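Long-range contacts in EH1AB1 (Metagenome, PDB 6I8F), which probably hydrolyses carboxylic esters, using the serine-hydrolase chemistry of the alpha/beta hydrolase fold: residues L93-I98 and A166-V171; G104-N109 and D230-A235; A151-R156 and A191-P196. All blocks are in the same frame, centred on the assembly; numbering follows the deposited sequence.

Contact 1: L93-I98 and A166-V171; sequences LLPTLI and AARLAV
Thr96, Leu97 and Ile98 pair in parallel with Leu169, Ala170 and Val171, joining strands 94-100 and 169-174 inside the central sheet of the alpha/beta hydrolase fold. Thr96 turns both backbone groups to the neighbouring strand, N donating to Arg168 O and O accepting from Ala170 N at 2.7 Å; Ile98 N to Ala170 O is the third bond. On one face Ile98 CB meets Val171 CG1 at 4.3 Å, under helix 143-157. On the other, Leu97, with CG anti to the backbone N (chi1 170°), brings CD1 to 3.8 Å from Ala170 CB; the small alanine leaves room for Met323 and Phe327 of helix 310-327. At the strand entrance Pro95 and Arg168 run side by side, and Pro95 CG sits over the centre of the guanidinium face, 3.2 Å from Arg168 CZ. A bend at chi3 (-59°) turns that plane across the proline ring, while Asp165 pairs with NE and the Phe327 carbonyl accepts from NH1. A leucine at Arg168 would probably leave Asp165 without its cationic mate and the Phe327 carbonyl without this donor. Proline CH groups thus pack on the flat cation, whose N-H groups bind oxygens of Asp165 and Phe327.

Contact 2: G104-N109 and D230-A235; sequences GFVIGN and DWFWEA
Val106 and Ile107 press against Trp231, Phe232 and Ala235, bringing the loop after strand 94-100 against helix 230-236 in a wholly apolar contact without a hydrogen bond between the two segments. The aliphatic-to-aromatic contacts come first. Val106 CB is 3.7 Å from Phe232 CD1, and with CG1 anti to the backbone N (chi1 174°) that methyl reaches Trp231 CZ3 at 3.9 Å. Ile107 crosses both aromatic side chains at about a right angle. CD1 comes to the edge of the phenyl ring, 4.0 Å from Phe232 CZ, whereas CG2 meets the rim of the indole at Trp231 CH2. One contact is methyl to methyl, Val106 CG2 with Ala235 CB at 4.0 Å. A beta-branched residue suits position 106 because its two methyls diverge to different partners. The aromatic residues also pack on each other: Trp231 CE3 lies 3.5 Å above the plane of the Phe232 ring, over its centre, while Phe232 CD2 is at the indole edge.

Gly104 makes the remaining approach, with CA 4.0 Å from Phe232 CD1. Its positive phi (65°) suits glycine, and a beta carbon would run into the phenyl ring. Gly104 closes a His-Gly-Gly-Gly sequence that forms the oxyanion hole in hormone-sensitive-lipase-like esterases, so the loop probably lies beside the active site. Polar groups find partners beyond the two segments: Trp231 NE1 donates a hydrogen bond to the Leu41 carbonyl, and Arg47 NE binds Val106 O. Shape and exclusion of water therefore hold the loop to the helix, while the buried indole keeps its single N-H satisfied.

Contact 3: A151-R156 and A191-P196; sequences AFRHIR and AGETGP
Glu193 OE1 takes bonds from two arginines of helix 143-157. Arg153 NE reaches it at 2.7 Å along a bent path (132° at the hydrogen), and Arg156 NH1, also 2.7 Å from Glu193 OE1, along a straighter one (162°). The donors come from opposite faces of the carboxylate, each well out of its plane, so the two cations grip one oxygen from both sides. Arg156 NH1 serves two acceptors: it also donates to Thr194 O at 2.9 Å, in the carbonyl plane and close to the guanidinium plane. A weak bond from Arg156 NH2 to Glu193 OE1 completes the salt-bridge network. A long, flexible arginine suits this place because a bend at chi3 (59°) turns its flat head toward both oxygens.

The loop follows the Schellman motif at Gly192, whose positive phi ends helix 176-190, and leads into strand 198-202 of the alpha/beta hydrolase sheet. Inward of the charges, Pro196 CG stands 3.9 Å from the centroid of the Phe152 ring in a CH-pi contact. The rigid proline lays its CH2 groups on the ring face, Pro196 CD lying 3.6 Å from Phe152 CZ. Arg156 CB lies over the opposite face, toward its rim, and Thr194 O approaches the ring edge, 3.7 Å from Phe152 CE2.

Contacts 1 and 3 adjoin, the apolar side of contact 3 continuing the core that contact 1 begins; their centres are 11 Å apart. Ile98 CD1 packs 3.5 Å from Phe152 CD1, Leu169 CD2 lies 3.4 Å from Arg156 CA, and Val171 CG1 meets Pro196 CG at 3.6 Å, so helix and loop together roof the strand pair. Contact 2 stands across the chain's centre, its centre 28 Å from that of contact 1 and 26 Å from that of contact 3. Strand 94-100 links the regions, running from contact 1 toward the loop of contact 2, where Gly104 lies near the probable Ser175-His300-Asp270 triad. Leu97 in contact 1 is near the likely nucleophile elbow.

Contact 1: L93-I98 and A166-V171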
loop_
_atom_site.group_PDB
_atom_site.type_symbol
_atom_site.label_atom_id
_atom_site.label_comp_id
_atom_site.label_asym_id
_atom_site.label_seq_id
_atom_site.Cartn_x
_atom_site.Cartn_y
_atom_site.Cartn_z
ATOM N N LEU A 93 0.652 24.806 -8.643
ATOM C CA LEU A 93 0.397 24.323 -7.291
ATOM C C LEU A 93 0.422 22.794 -7.310
ATOM O O LEU A 93 -0.384 22.170 -7.985
ATOM C CB LEU A 93 -0.955 24.850 -6.807
ATOM C CG LEU A 93 -1.109 26.372 -6.803
ATOM C CD1 LEU A 93 -2.516 26.767 -6.368
ATOM C CD2 LEU A 93 -0.058 27.027 -5.920
ATOM N N LEU A 94 1.371 22.200 -6.586
ATOM C CA LEU A 94 1.521 20.755 -6.585
ATOM C C LEU A 94 0.982 20.188 -5.283
ATOM O O LEU A 94 1.132 20.797 -4.222
ATOM C CB LEU A 94 2.997 20.383 -6.737
ATOM C CG LEU A 94 3.600 20.634 -8.111
ATOM C CD1 LEU A 94 5.098 20.399 -8.076
ATOM C CD2 LEU A 94 2.939 19.751 -9.162
ATOM N N PRO A 95 0.425 18.960 -5.318
ATOM C CA PRO A 95 0.246 18.189 -4.097
ATOM C C PRO A 95 1.646 18.139 -3.458
ATOM O O PRO A 95 2.649 18.054 -4.168
ATOM C CB PRO A 95 -0.280 16.811 -4.527
ATOM C CG PRO A 95 -0.520 16.912 -6.032
ATOM C CD PRO A 95 0.105 18.197 -6.531
ATOM N N THR A 96 1.699 18.243 -2.132
ATOM C CA THR A 96 2.940 18.547 -1.432
ATOM C C THR A 96 3.041 17.675 -0.178
ATOM O O THR A 96 2.091 17.584 0.590
ATOM C CB THR A 96 3.019 20.038 -1.071
ATOM O OG1 THR A 96 3.073 20.798 -2.281
ATOM C CG2 THR A 96 4.220 20.368 -0.213
ATOM N N LEU A 97 4.209 17.063 0.014
ATOM C CA LEU A 97 4.514 16.308 1.222
ATOM C C LEU A 97 5.466 17.127 2.092
ATOM O O LEU A 97 6.602 17.388 1.684
ATOM C CB LEU A 97 5.154 14.973 0.834
ATOM C CG LEU A 97 5.758 14.159 1.982
ATOM C CD1 LEU A 97 4.710 13.809 3.021
ATOM C CD2 LEU A 97 6.415 12.895 1.455
ATOM N N ILE A 98 4.996 17.504 3.285
ATOM C CA ILE A 98 5.845 18.050 4.322
ATOM C C ILE A 98 6.509 16.885 5.060
ATOM O O ILE A 98 5.830 16.083 5.701
ATOM C CB ILE A 98 5.058 18.971 5.270
ATOM C CG1 ILE A 98 4.451 20.142 4.493
ATOM C CG2 ILE A 98 5.940 19.439 6.423
ATOM C CD1 ILE A 98 3.223 20.734 5.119
ATOM N N ALA A 166 -3.346 23.394 -1.468
ATOM C CA ALA A 166 -3.832 23.384 -0.097
ATOM C C ALA A 166 -4.813 22.231 0.141
ATOM O O ALA A 166 -5.011 21.815 1.272
ATOM C CB ALA A 166 -4.494 24.707 0.189
ATOM N N ALA A 167 -5.452 21.736 -0.922
ATOM C CA ALA A 167 -6.326 20.568 -0.813
ATOM C C ALA A 167 -5.512 19.267 -0.760
ATOM O O ALA A 167 -6.061 18.225 -0.419
ATOM C CB ALA A 167 -7.306 20.555 -1.953
ATOM N N ARG A 168 -4.215 19.320 -1.092
ATOM C CA ARG A 168 -3.393 18.108 -1.193
ATOM C C ARG A 168 -2.047 18.332 -0.489
ATOM O O ARG A 168 -0.992 18.312 -1.107
ATOM C CB ARG A 168 -3.240 17.680 -2.656
ATOM C CG ARG A 168 -4.535 17.164 -3.271
ATOM C CD ARG A 168 -4.409 16.757 -4.727
ATOM N NE ARG A 168 -3.977 17.886 -5.529
ATOM C CZ ARG A 168 -3.510 17.823 -6.777
ATOM N NH1 ARG A 168 -3.474 16.659 -7.418
ATOM N NH2 ARG A 168 -3.062 18.934 -7.359
ATOM N N LEU A 169 -2.131 18.476 0.832
ATOM C CA LEU A 169 -1.000 18.703 1.717
ATOM C C LEU A 169 -0.829 17.480 2.617
ATOM O O LEU A 169 -1.661 17.248 3.479
ATOM C CB LEU A 169 -1.310 19.941 2.564
ATOM C CG LEU A 169 -0.290 21.064 2.531
ATOM C CD1 LEU A 169 0.027 21.468 1.095
ATOM C CD2 LEU A 169 -0.818 22.252 3.319
ATOM N N ALA A 170 0.245 16.715 2.412
ATOM C CA ALA A 170 0.537 15.559 3.247
ATOM C C ALA A 170 1.594 15.940 4.286
ATOM O O ALA A 170 2.356 16.884 4.090
ATOM C CB ALA A 170 1.027 14.421 2.386
ATOM N N VAL A 171 1.674 15.146 5.349
ATOM C CA VAL A 171 2.830 15.131 6.242
ATOM C C VAL A 171 3.399 13.712 6.249
ATOM O O VAL A 171 2.681 12.734 5.988
ATOM C CB VAL A 171 2.476 15.574 7.673
ATOM C CG1 VAL A 171 2.067 17.033 7.700
ATOM C CG2 VAL A 171 1.406 14.689 8.313
#

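Contact 2: G104-N109 and D230-A235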
loop_
_atom_site.group_PDB
_atom_site.type_symbol
_atom_site.label_atom_id
_atom_site.label_comp_id
_atom_site.label_asym_id
_atom_site.label_seq_id
_atom_site.Cartn_x
_atom_site.Cartn_y
_atom_site.Cartn_z
ATOM N N GLY A 104 15.780 10.356 16.051
ATOM C CA GLY A 104 15.486 10.294 17.476
ATOM C C GLY A 104 15.276 11.659 18.123
ATOM O O GLY A 104 15.366 11.760 19.356
ATOM N N PHE A 105 14.978 12.685 17.307
ATOM C CA PHE A 105 14.827 14.080 17.728
ATOM C C PHE A 105 16.168 14.673 18.221
ATOM O O PHE A 105 16.189 15.727 18.876
ATOM C CB PHE A 105 13.727 14.206 18.790
ATOM C CG PHE A 105 12.349 13.707 18.399
ATOM C CD1 PHE A 105 11.546 14.433 17.539
ATOM C CD2 PHE A 105 11.835 12.536 18.939
ATOM C CE1 PHE A 105 10.275 13.983 17.200
ATOM C CE2 PHE A 105 10.573 12.075 18.579
ATOM C CZ PHE A 105 9.786 12.811 17.721
ATOM N N VAL A 106 17.291 14.033 17.875
ATOM C CA VAL A 106 18.629 14.455 18.352
ATOM C C VAL A 106 19.590 14.664 17.173
ATOM O O VAL A 106 20.448 15.542 17.246
ATOM C CB VAL A 106 19.216 13.458 19.372
ATOM C CG1 VAL A 106 20.646 13.809 19.767
ATOM C CG2 VAL A 106 18.341 13.351 20.611
ATOM N N ILE A 107 19.466 13.849 16.117
ATOM C CA ILE A 107 20.335 13.936 14.935
ATOM C C ILE A 107 19.463 13.956 13.670
ATOM O O ILE A 107 18.234 13.982 13.750
ATOM C CB ILE A 107 21.342 12.771 14.922
ATOM C CG1 ILE A 107 20.656 11.425 14.660
ATOM C CG2 ILE A 107 22.160 12.758 16.208
ATOM C CD1 ILE A 107 21.589 10.252 14.688
ATOM N N GLY A 108 20.117 13.924 12.508
ATOM C CA GLY A 108 19.447 14.095 11.226
ATOM C C GLY A 108 19.188 15.560 10.930
ATOM O O GLY A 108 19.065 16.395 11.835
ATOM N N ASN A 109 19.079 15.871 9.640
ATOM C CA ASN A 109 18.772 17.220 9.166
ATOM C C ASN A 109 18.312 17.078 7.711
ATOM O O ASN A 109 18.135 15.953 7.214
ATOM C CB ASN A 109 19.983 18.153 9.318
ATOM C CG ASN A 109 21.220 17.568 8.674
ATOM O OD1 ASN A 109 21.185 17.197 7.505
ATOM N ND2 ASN A 109 22.290 17.400 9.438
ATOM N N ASP A 230 19.389 5.556 25.747
ATOM C CA ASP A 230 19.420 6.637 26.742
ATOM C C ASP A 230 20.080 7.891 26.162
ATOM O O ASP A 230 19.659 8.998 26.461
ATOM C CB ASP A 230 20.133 6.205 28.021
ATOM C CG ASP A 230 19.326 5.195 28.810
ATOM O OD1 ASP A 230 19.920 4.518 29.670
ATOM O OD2 ASP A 230 18.107 5.090 28.545
ATOM N N TRP A 231 21.099 7.695 25.323
ATOM C CA TRP A 231 21.803 8.793 24.679
ATOM C C TRP A 231 20.810 9.697 23.927
ATOM O O TRP A 231 21.022 10.911 23.860
ATOM C CB TRP A 231 22.902 8.246 23.761
ATOM C CG TRP A 231 23.835 9.272 23.196
ATOM C CD1 TRP A 231 24.996 9.725 23.752
ATOM C CD2 TRP A 231 23.710 9.944 21.927
ATOM N NE1 TRP A 231 25.605 10.626 22.920
ATOM C CE2 TRP A 231 24.842 10.782 21.791
ATOM C CE3 TRP A 231 22.760 9.922 20.899
ATOM C CZ2 TRP A 231 25.037 11.591 20.671
ATOM C CZ3 TRP A 231 22.961 10.715 19.788
ATOM C CH2 TRP A 231 24.079 11.541 19.680
ATOM N N PHE A 232 19.742 9.095 23.380
ATOM C CA PHE A 232 18.675 9.806 22.691
ATOM C C PHE A 232 17.586 10.230 23.679
ATOM O O PHE A 232 17.191 11.407 23.740
ATOM C CB PHE A 232 18.069 8.932 21.589
ATOM C CG PHE A 232 18.965 8.768 20.390
ATOM C CD1 PHE A 232 18.972 9.716 19.377
ATOM C CD2 PHE A 232 19.835 7.692 20.297
ATOM C CE1 PHE A 232 19.816 9.581 18.287
ATOM C CE2 PHE A 232 20.681 7.562 19.206
ATOM C CZ PHE A 232 20.670 8.504 18.203
ATOM N N TRP A 233 17.081 9.243 24.418
ATOM C CA TRP A 233 15.917 9.390 25.257
ATOM C C TRP A 233 16.126 10.486 26.318
ATOM O O TRP A 233 15.235 11.309 26.549
ATOM C CB TRP A 233 15.560 8.035 25.881
ATOM C CG TRP A 233 14.326 8.097 26.722
ATOM C CD1 TRP A 233 14.269 8.200 28.080
ATOM C CD2 TRP A 233 12.966 8.129 26.258
ATOM N NE1 TRP A 233 12.967 8.270 28.496
ATOM C CE2 TRP A 233 12.146 8.224 27.403
ATOM C CE3 TRP A 233 12.357 8.079 24.998
ATOM C CZ2 TRP A 233 10.755 8.271 27.322
ATOM C CZ3 TRP A 233 10.982 8.116 24.920
ATOM C CH2 TRP A 233 10.194 8.211 26.067
ATOM N N GLU A 234 17.318 10.521 26.924
ATOM C CA GLU A 234 17.609 11.402 28.053
ATOM C C GLU A 234 17.910 12.821 27.569
ATOM O O GLU A 234 17.798 13.780 28.331
ATOM C CB GLU A 234 18.765 10.830 28.878
ATOM C CG GLU A 234 18.375 9.527 29.563
ATOM C CD GLU A 234 19.336 8.985 30.603
ATOM O OE1 GLU A 234 20.520 9.378 30.589
ATOM O OE2 GLU A 234 18.886 8.168 31.421
ATOM N N ALA A 235 18.297 12.948 26.296
ATOM C CA ALA A 235 18.510 14.243 25.701
ATOM C C ALA A 235 17.154 14.918 25.459
ATOM O O ALA A 235 17.002 16.136 25.620
ATOM C CB ALA A 235 19.307 14.076 24.426
#

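Contact 3: A151-R156 and A191-P196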
loop_
_atom_site.group_PDB
_atom_site.type_symbol
_atom_site.label_atom_id
_atom_site.label_comp_id
_atom_site.label_asym_id
_atom_site.label_seq_id
_atom_site.Cartn_x
_atom_site.Cartn_y
_atom_site.Cartn_z
ATOM N N ALA A 151 5.513 24.222 11.363
ATOM C CA ALA A 151 5.870 24.106 9.934
ATOM C C ALA A 151 4.629 23.772 9.091
ATOM O O ALA A 151 4.387 24.390 8.039
ATOM C CB ALA A 151 6.946 23.066 9.755
ATOM N N PHE A 152 3.841 22.794 9.548
ATOM C CA PHE A 152 2.645 22.382 8.817
ATOM C C PHE A 152 1.613 23.518 8.775
ATOM O O PHE A 152 1.060 23.830 7.713
ATOM C CB PHE A 152 2.002 21.123 9.401
ATOM C CG PHE A 152 0.663 20.857 8.769
ATOM C CD1 PHE A 152 0.586 20.398 7.465
ATOM C CD2 PHE A 152 -0.510 21.187 9.424
ATOM C CE1 PHE A 152 -0.644 20.239 6.843
ATOM C CE2 PHE A 152 -1.740 21.017 8.805
ATOM C CZ PHE A 152 -1.805 20.536 7.518
ATOM N N ARG A 153 1.336 24.128 9.933
ATOM C CA ARG A 153 0.350 25.233 10.000
ATOM C C ARG A 153 0.805 26.371 9.067
ATOM O O ARG A 153 0.015 26.924 8.335
ATOM C CB ARG A 153 0.177 25.730 11.439
ATOM C CG ARG A 153 -0.548 24.778 12.380
ATOM C CD ARG A 153 -0.798 25.408 13.742
ATOM N NE ARG A 153 -1.637 24.581 14.608
ATOM C CZ ARG A 153 -1.548 24.514 15.943
ATOM N NH1 ARG A 153 -0.561 25.126 16.583
ATOM N NH2 ARG A 153 -2.441 23.820 16.633
ATOM N N HIS A 154 2.100 26.698 9.086
ATOM C CA HIS A 154 2.633 27.819 8.297
ATOM C C HIS A 154 2.510 27.548 6.787
ATOM O O HIS A 154 2.101 28.421 6.013
ATOM C CB HIS A 154 4.083 28.103 8.687
ATOM C CG HIS A 154 4.681 29.231 7.917
ATOM N ND1 HIS A 154 4.453 30.556 8.253
ATOM C CD2 HIS A 154 5.453 29.243 6.809
ATOM C CE1 HIS A 154 5.086 31.336 7.397
ATOM N NE2 HIS A 154 5.712 30.552 6.501
ATOM N N ILE A 155 2.899 26.345 6.358
ATOM C CA ILE A 155 2.793 25.971 4.928
ATOM C C ILE A 155 1.314 25.859 4.521
ATOM O O ILE A 155 0.939 26.343 3.449
ATOM C CB ILE A 155 3.606 24.702 4.639
ATOM C CG1 ILE A 155 5.099 25.005 4.818
ATOM C CG2 ILE A 155 3.275 24.158 3.255
ATOM C CD1 ILE A 155 5.966 23.804 5.106
ATOM N N ARG A 156 0.480 25.265 5.384
ATOM C CA ARG A 156 -0.974 25.169 5.144
ATOM C C ARG A 156 -1.552 26.575 4.926
ATOM O O ARG A 156 -2.316 26.802 4.002
ATOM C CB ARG A 156 -1.674 24.455 6.308
ATOM C CG ARG A 156 -3.194 24.369 6.205
ATOM C CD ARG A 156 -3.894 24.222 7.553
ATOM N NE ARG A 156 -3.641 25.316 8.488
ATOM C CZ ARG A 156 -3.657 25.213 9.819
ATOM N NH1 ARG A 156 -3.992 24.079 10.410
ATOM N NH2 ARG A 156 -3.321 26.254 10.559
ATOM N N ALA A 191 -7.219 20.375 17.946
ATOM C CA ALA A 191 -7.349 21.835 18.024
ATOM C C ALA A 191 -8.515 22.347 17.162
ATOM O O ALA A 191 -8.768 23.547 17.136
ATOM C CB ALA A 191 -6.051 22.465 17.602
ATOM N N GLY A 192 -9.199 21.450 16.441
ATOM C CA GLY A 192 -10.325 21.811 15.595
ATOM C C GLY A 192 -9.909 22.584 14.355
ATOM O O GLY A 192 -10.689 23.359 13.827
ATOM N N GLU A 193 -8.683 22.385 13.857
ATOM C CA GLU A 193 -8.320 23.068 12.609
ATOM C C GLU A 193 -8.104 22.032 11.496
ATOM O O GLU A 193 -8.155 20.814 11.733
ATOM C CB GLU A 193 -7.154 24.044 12.791
ATOM C CG GLU A 193 -6.076 23.618 13.758
ATOM C CD GLU A 193 -4.964 24.649 13.826
ATOM O OE1 GLU A 193 -3.949 24.470 13.126
ATOM O OE2 GLU A 193 -5.130 25.645 14.555
ATOM N N THR A 194 -7.937 22.547 10.275
ATOM C CA THR A 194 -7.651 21.757 9.091
ATOM C C THR A 194 -6.291 21.073 9.242
ATOM O O THR A 194 -5.274 21.704 9.446
ATOM C CB THR A 194 -7.703 22.636 7.842
ATOM O OG1 THR A 194 -9.031 23.153 7.818
ATOM C CG2 THR A 194 -7.406 21.894 6.556
ATOM N N GLY A 195 -6.310 19.748 9.141
ATOM C CA GLY A 195 -5.127 18.972 9.223
ATOM C C GLY A 195 -4.657 18.542 7.842
ATOM O O GLY A 195 -5.260 18.899 6.832
ATOM N N PRO A 196 -3.562 17.753 7.785
ATOM C CA PRO A 196 -3.049 17.211 6.533
ATOM C C PRO A 196 -4.087 16.346 5.818
ATOM O O PRO A 196 -4.923 15.753 6.465
ATOM C CB PRO A 196 -1.869 16.340 6.986
ATOM C CG PRO A 196 -1.442 16.960 8.292
ATOM C CD PRO A 196 -2.755 17.338 8.942
#